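Long-range contact in putative dehydratase (Mesorhizobium loti, PDB 2POZ), which is of unproven function but probably acts as a lyase of the mandelate racemase/muconate lactonizing branch of the enolase superfamily, assembled as an octamer: residues 149-161 against 196-209. Residues are numbered along the deposited sequence; the frame is centred on the assembly and turned at random.
Sequences LKEGYGALKFYPL and AGPEIELMVDLSGG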
loop_
_atom_site.group_PDB
_atom_site.type_symbol
_atom_site.label_atom_id
_atom_site.label_comp_id
_atom_site.label_asym_id
_atom_site.label_seq_id
_atom_site.Cartn_x
_atom_site.Cartn_y
_atom_site.Cartn_z
ATOM N N LEU A 149 -27.228 -30.361 23.910
ATOM C CA LEU A 149 -26.939 -29.907 25.262
ATOM C C LEU A 149 -27.113 -31.028 26.294
ATOM O O LEU A 149 -26.400 -31.062 27.296
ATOM C CB LEU A 149 -27.816 -28.704 25.619
ATOM C CG LEU A 149 -27.552 -27.461 24.757
ATOM C CD1 LEU A 149 -28.445 -26.327 25.226
ATOM C CD2 LEU A 149 -26.079 -27.053 24.842
ATOM N N LYS A 150 -28.049 -31.941 26.048
ATOM C CA LYS A 150 -28.261 -33.058 26.966
ATOM C C LYS A 150 -27.064 -33.996 26.865
ATOM O O LYS A 150 -26.734 -34.708 27.815
ATOM C CB LYS A 150 -29.538 -33.827 26.611
ATOM C CG LYS A 150 -30.840 -33.093 26.914
ATOM C CD LYS A 150 -31.206 -33.138 28.395
ATOM C CE LYS A 150 -32.599 -32.540 28.637
ATOM N NZ LYS A 150 -33.052 -32.638 30.059
ATOM N N GLU A 151 -26.420 -33.999 25.701
ATOM C CA GLU A 151 -25.249 -34.834 25.484
ATOM C C GLU A 151 -23.997 -34.238 26.132
ATOM O O GLU A 151 -22.941 -34.869 26.142
ATOM C CB GLU A 151 -25.008 -35.032 23.987
ATOM C CG GLU A 151 -25.977 -35.992 23.315
ATOM C CD GLU A 151 -25.686 -36.153 21.835
ATOM O OE1 GLU A 151 -26.012 -35.236 21.046
ATOM O OE2 GLU A 151 -25.117 -37.196 21.456
ATOM N N GLY A 152 -24.106 -33.015 26.645
ATOM C CA GLY A 152 -22.963 -32.405 27.307
ATOM C C GLY A 152 -22.115 -31.396 26.547
ATOM O O GLY A 152 -21.071 -30.967 27.053
ATOM N N TYR A 153 -22.537 -31.011 25.347
ATOM C CA TYR A 153 -21.779 -30.035 24.563
ATOM C C TYR A 153 -21.853 -28.664 25.221
ATOM O O TYR A 153 -22.916 -28.247 25.689
ATOM C CB TYR A 153 -22.332 -29.961 23.130
ATOM C CG TYR A 153 -22.007 -31.184 22.311
ATOM C CD1 TYR A 153 -20.759 -31.325 21.705
ATOM C CD2 TYR A 153 -22.915 -32.239 22.204
ATOM C CE1 TYR A 153 -20.417 -32.484 21.024
ATOM C CE2 TYR A 153 -22.583 -33.410 21.521
ATOM C CZ TYR A 153 -21.331 -33.522 20.940
ATOM O OH TYR A 153 -20.973 -34.690 20.317
ATOM N N GLY A 154 -20.720 -27.967 25.263
ATOM C CA GLY A 154 -20.690 -26.640 25.853
ATOM C C GLY A 154 -20.600 -25.593 24.761
ATOM O O GLY A 154 -20.450 -24.401 25.025
ATOM N N ALA A 155 -20.698 -26.047 23.516
ATOM C CA ALA A 155 -20.614 -25.155 22.372
ATOM C C ALA A 155 -21.400 -25.723 21.194
ATOM O O ALA A 155 -21.385 -26.930 20.936
ATOM C CB ALA A 155 -19.151 -24.947 21.991
ATOM N N LEU A 156 -22.083 -24.839 20.481
ATOM C CA LEU A 156 -22.905 -25.237 19.346
ATOM C C LEU A 156 -22.686 -24.336 18.136
ATOM O O LEU A 156 -22.574 -23.115 18.275
ATOM C CB LEU A 156 -24.391 -25.159 19.728
ATOM C CG LEU A 156 -24.897 -25.877 20.979
ATOM C CD1 LEU A 156 -26.319 -25.404 21.274
ATOM C CD2 LEU A 156 -24.858 -27.388 20.783
ATOM N N LYS A 157 -22.621 -24.937 16.952
ATOM C CA LYS A 157 -22.486 -24.159 15.724
ATOM C C LYS A 157 -23.732 -24.391 14.883
ATOM O O LYS A 157 -24.260 -25.505 14.844
ATOM C CB LYS A 157 -21.255 -24.573 14.902
ATOM C CG LYS A 157 -21.042 -23.636 13.701
ATOM C CD LYS A 157 -19.716 -23.858 12.971
ATOM C CE LYS A 157 -19.823 -24.923 11.895
ATOM N NZ LYS A 157 -18.489 -25.152 11.245
ATOM N N PHE A 158 -24.205 -23.346 14.209
ATOM C CA PHE A 158 -25.385 -23.487 13.366
ATOM C C PHE A 158 -25.444 -22.448 12.253
ATOM O O PHE A 158 -24.849 -21.377 12.347
ATOM C CB PHE A 158 -26.663 -23.434 14.222
ATOM C CG PHE A 158 -26.837 -22.150 14.987
ATOM C CD1 PHE A 158 -27.806 -21.229 14.610
ATOM C CD2 PHE A 158 -26.039 -21.869 16.095
ATOM C CE1 PHE A 158 -27.983 -20.038 15.323
ATOM C CE2 PHE A 158 -26.207 -20.684 16.813
ATOM C CZ PHE A 158 -27.184 -19.767 16.427
ATOM N N TYR A 159 -26.162 -22.804 11.191
ATOM C CA TYR A 159 -26.353 -21.960 10.013
ATOM C C TYR A 159 -27.765 -21.388 10.156
ATOM O O TYR A 159 -28.746 -22.120 10.059
ATOM C CB TYR A 159 -26.237 -22.839 8.759
ATOM C CG TYR A 159 -26.496 -22.140 7.446
ATOM C CD1 TYR A 159 -25.614 -21.169 6.956
ATOM C CD2 TYR A 159 -27.615 -22.464 6.674
ATOM C CE1 TYR A 159 -25.838 -20.542 5.728
ATOM C CE2 TYR A 159 -27.850 -21.846 5.444
ATOM C CZ TYR A 159 -26.954 -20.887 4.978
ATOM O OH TYR A 159 -27.168 -20.304 3.754
ATOM N N PRO A 160 -27.886 -20.073 10.390
ATOM C CA PRO A 160 -29.203 -19.453 10.557
ATOM C C PRO A 160 -29.847 -18.853 9.315
ATOM O O PRO A 160 -30.922 -18.254 9.405
ATOM C CB PRO A 160 -28.923 -18.380 11.592
ATOM C CG PRO A 160 -27.601 -17.835 11.096
ATOM C CD PRO A 160 -26.816 -19.118 10.746
ATOM N N LEU A 161 -29.214 -19.018 8.159
ATOM C CA LEU A 161 -29.738 -18.425 6.934
ATOM C C LEU A 161 -30.510 -19.353 5.990
ATOM O O LEU A 161 -30.840 -18.954 4.874
ATOM C CB LEU A 161 -28.581 -17.753 6.167
ATOM C CG LEU A 161 -27.651 -16.817 6.957
ATOM C CD1 LEU A 161 -26.556 -16.251 6.035
ATOM C CD2 LEU A 161 -28.473 -15.676 7.584
ATOM N N ALA A 196 -30.334 -21.901 24.959
ATOM C CA ALA A 196 -29.096 -22.486 25.454
ATOM C C ALA A 196 -28.652 -21.886 26.780
ATOM O O ALA A 196 -28.035 -22.563 27.596
ATOM C CB ALA A 196 -27.989 -22.326 24.417
ATOM N N GLY A 197 -28.975 -20.618 26.998
ATOM C CA GLY A 197 -28.555 -19.963 28.221
ATOM C C GLY A 197 -27.279 -19.188 27.936
ATOM O O GLY A 197 -26.677 -19.368 26.878
ATOM N N PRO A 198 -26.827 -18.333 28.863
ATOM C CA PRO A 198 -25.610 -17.527 28.684
ATOM C C PRO A 198 -24.267 -18.259 28.735
ATOM O O PRO A 198 -23.251 -17.723 28.292
ATOM C CB PRO A 198 -25.727 -16.493 29.799
ATOM C CG PRO A 198 -26.346 -17.305 30.910
ATOM C CD PRO A 198 -27.442 -18.072 30.180
ATOM N N GLU A 199 -24.258 -19.480 29.253
ATOM C CA GLU A 199 -23.014 -20.224 29.386
ATOM C C GLU A 199 -22.564 -21.031 28.173
ATOM O O GLU A 199 -21.417 -21.469 28.110
ATOM C CB GLU A 199 -23.106 -21.137 30.607
ATOM C CG GLU A 199 -23.464 -20.386 31.877
ATOM C CD GLU A 199 -23.433 -21.269 33.109
ATOM O OE1 GLU A 199 -22.374 -21.880 33.375
ATOM O OE2 GLU A 199 -24.465 -21.346 33.815
ATOM N N ILE A 200 -23.448 -21.221 27.203
ATOM C CA ILE A 200 -23.092 -21.989 26.019
ATOM C C ILE A 200 -22.436 -21.119 24.948
ATOM O O ILE A 200 -22.912 -20.025 24.642
ATOM C CB ILE A 200 -24.339 -22.685 25.420
ATOM C CG1 ILE A 200 -24.927 -23.664 26.441
ATOM C CG2 ILE A 200 -23.972 -23.404 24.124
ATOM C CD1 ILE A 200 -23.992 -24.805 26.838
ATOM N N GLU A 201 -21.331 -21.603 24.392
ATOM C CA GLU A 201 -20.634 -20.867 23.347
ATOM C C GLU A 201 -21.373 -21.130 22.041
ATOM O O GLU A 201 -21.686 -22.271 21.713
ATOM C CB GLU A 201 -19.181 -21.342 23.228
ATOM C CG GLU A 201 -18.426 -21.336 24.545
ATOM C CD GLU A 201 -16.964 -21.718 24.393
ATOM O OE1 GLU A 201 -16.667 -22.715 23.695
ATOM O OE2 GLU A 201 -16.109 -21.027 24.988
ATOM N N LEU A 202 -21.658 -20.071 21.300
ATOM C CA LEU A 202 -22.366 -20.217 20.042
ATOM C C LEU A 202 -21.521 -19.761 18.857
ATOM O O LEU A 202 -20.927 -18.685 18.878
ATOM C CB LEU A 202 -23.668 -19.415 20.077
ATOM C CG LEU A 202 -24.660 -19.801 21.178
ATOM C CD1 LEU A 202 -25.894 -18.916 21.076
ATOM C CD2 LEU A 202 -25.036 -21.269 21.046
HETATM N N MSE A 203 -21.466 -20.594 17.829
HETATM C CA MSE A 203 -20.729 -20.252 16.623
HETATM C C MSE A 203 -21.765 -20.106 15.515
HETATM O O MSE A 203 -22.634 -20.960 15.346
HETATM C CB MSE A 203 -19.723 -21.348 16.251
HETATM C CG MSE A 203 -18.525 -21.477 17.186
HETATM SE SE MSE A 203 -18.952 -22.183 18.958
HETATM C CE MSE A 203 -17.137 -22.532 19.576
ATOM N N VAL A 204 -21.685 -19.014 14.772
ATOM C CA VAL A 204 -22.619 -18.776 13.688
ATOM C C VAL A 204 -21.923 -18.941 12.337
ATOM O O VAL A 204 -21.008 -18.186 11.994
ATOM C CB VAL A 204 -23.230 -17.356 13.790
ATOM C CG1 VAL A 204 -24.006 -17.023 12.529
ATOM C CG2 VAL A 204 -24.157 -17.283 14.997
ATOM N N ASP A 205 -22.353 -19.946 11.583
ATOM C CA ASP A 205 -21.805 -20.209 10.255
ATOM C C ASP A 205 -22.725 -19.558 9.222
ATOM O O ASP A 205 -23.919 -19.870 9.164
ATOM C CB ASP A 205 -21.709 -21.723 10.020
ATOM C CG ASP A 205 -21.307 -22.080 8.587
ATOM O OD1 ASP A 205 -20.710 -21.235 7.884
ATOM O OD2 ASP A 205 -21.589 -23.219 8.170
ATOM N N LEU A 206 -22.176 -18.636 8.433
ATOM C CA LEU A 206 -22.957 -17.955 7.408
ATOM C C LEU A 206 -22.790 -18.639 6.051
ATOM O O LEU A 206 -23.519 -18.351 5.101
ATOM C CB LEU A 206 -22.559 -16.476 7.321
ATOM C CG LEU A 206 -22.762 -15.675 8.615
ATOM C CD1 LEU A 206 -22.509 -14.188 8.352
ATOM C CD2 LEU A 206 -24.179 -15.885 9.144
ATOM N N SER A 207 -21.822 -19.545 5.972
ATOM C CA SER A 207 -21.551 -20.310 4.757
ATOM C C SER A 207 -21.583 -19.448 3.497
ATOM O O SER A 207 -22.196 -19.825 2.504
ATOM C CB SER A 207 -22.578 -21.451 4.630
ATOM O OG SER A 207 -22.145 -22.463 3.734
ATOM N N GLY A 208 -20.920 -18.294 3.540
ATOM C CA GLY A 208 -20.895 -17.416 2.382
ATOM C C GLY A 208 -21.597 -16.087 2.608
ATOM O O GLY A 208 -21.223 -15.070 2.012
ATOM N N GLY A 209 -22.623 -16.102 3.458
ATOM C CA GLY A 209 -23.367 -14.894 3.772
ATOM C C GLY A 209 -24.149 -14.259 2.636
ATOM O O GLY A 209 -24.578 -14.920 1.692
HETATM O O HOH W 1 -24.980 -18.969 2.632
#
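Lys157 lies beside Met203 (selenomethionine) in the tight middle of this contact, where strand 155-158 runs parallel to strand 201-205. Five backbone hydrogen bonds lace them, from Glu201 N to Gly154 O at the start to Asp205 N with Phe158 O at the end; Met203 N to Leu156 O, at 2.8 Å, is the shortest. On the face carrying Ala155, Lys157 and Met203, CG of Lys157 sits 3.7 Å from Met203 CB, the two side chains crossing at about a right angle. Lys157 then bends at chi3 (87°), and its buried NZ is held by salt bridges to Glu231 and Glu332 and a hydrogen bond with Tyr127 OH; Asp205 OD2 stays 4.8 Å from NZ. The other face is greasy: Phe158, its CG set between the backbone N and the carbonyl carbon (chi1 60°), reaches toward strand 201-205, with its CE2 edge at Leu202 CB and CZ 4.2 Å from Val204 CG2, while helix 179-196 packs against Phe158 and Leu202 through Val192.

Beyond the strands, Tyr159 turns a ring edge to Asp205 O and Leu206 O, both near the ring plane, CD1 lying 3.1 Å from Asp205 O. Tyr159 OH is hydrogen-bonded to Val172 N and shares a water with Ser207 O, to which the water donates, and Asp205 OD1 accepts from Ser207 N in an Asx turn. A neighbouring subunit's Lys83 bonds to Ser207 O as well.

The opposite end is looser, with Leu149, Ala196 and Ile200 all partly exposed. There Leu149 CD2 touches Ile200 CD1 at 3.7 Å and its CD1 rests on Ala196. Strand 155-158, helix 179-196 and strand 201-205 form a right-handed beta-alpha-beta crossover, the repeating unit of the modified TIM barrel, (beta/alpha)7beta, of the enolase superfamily.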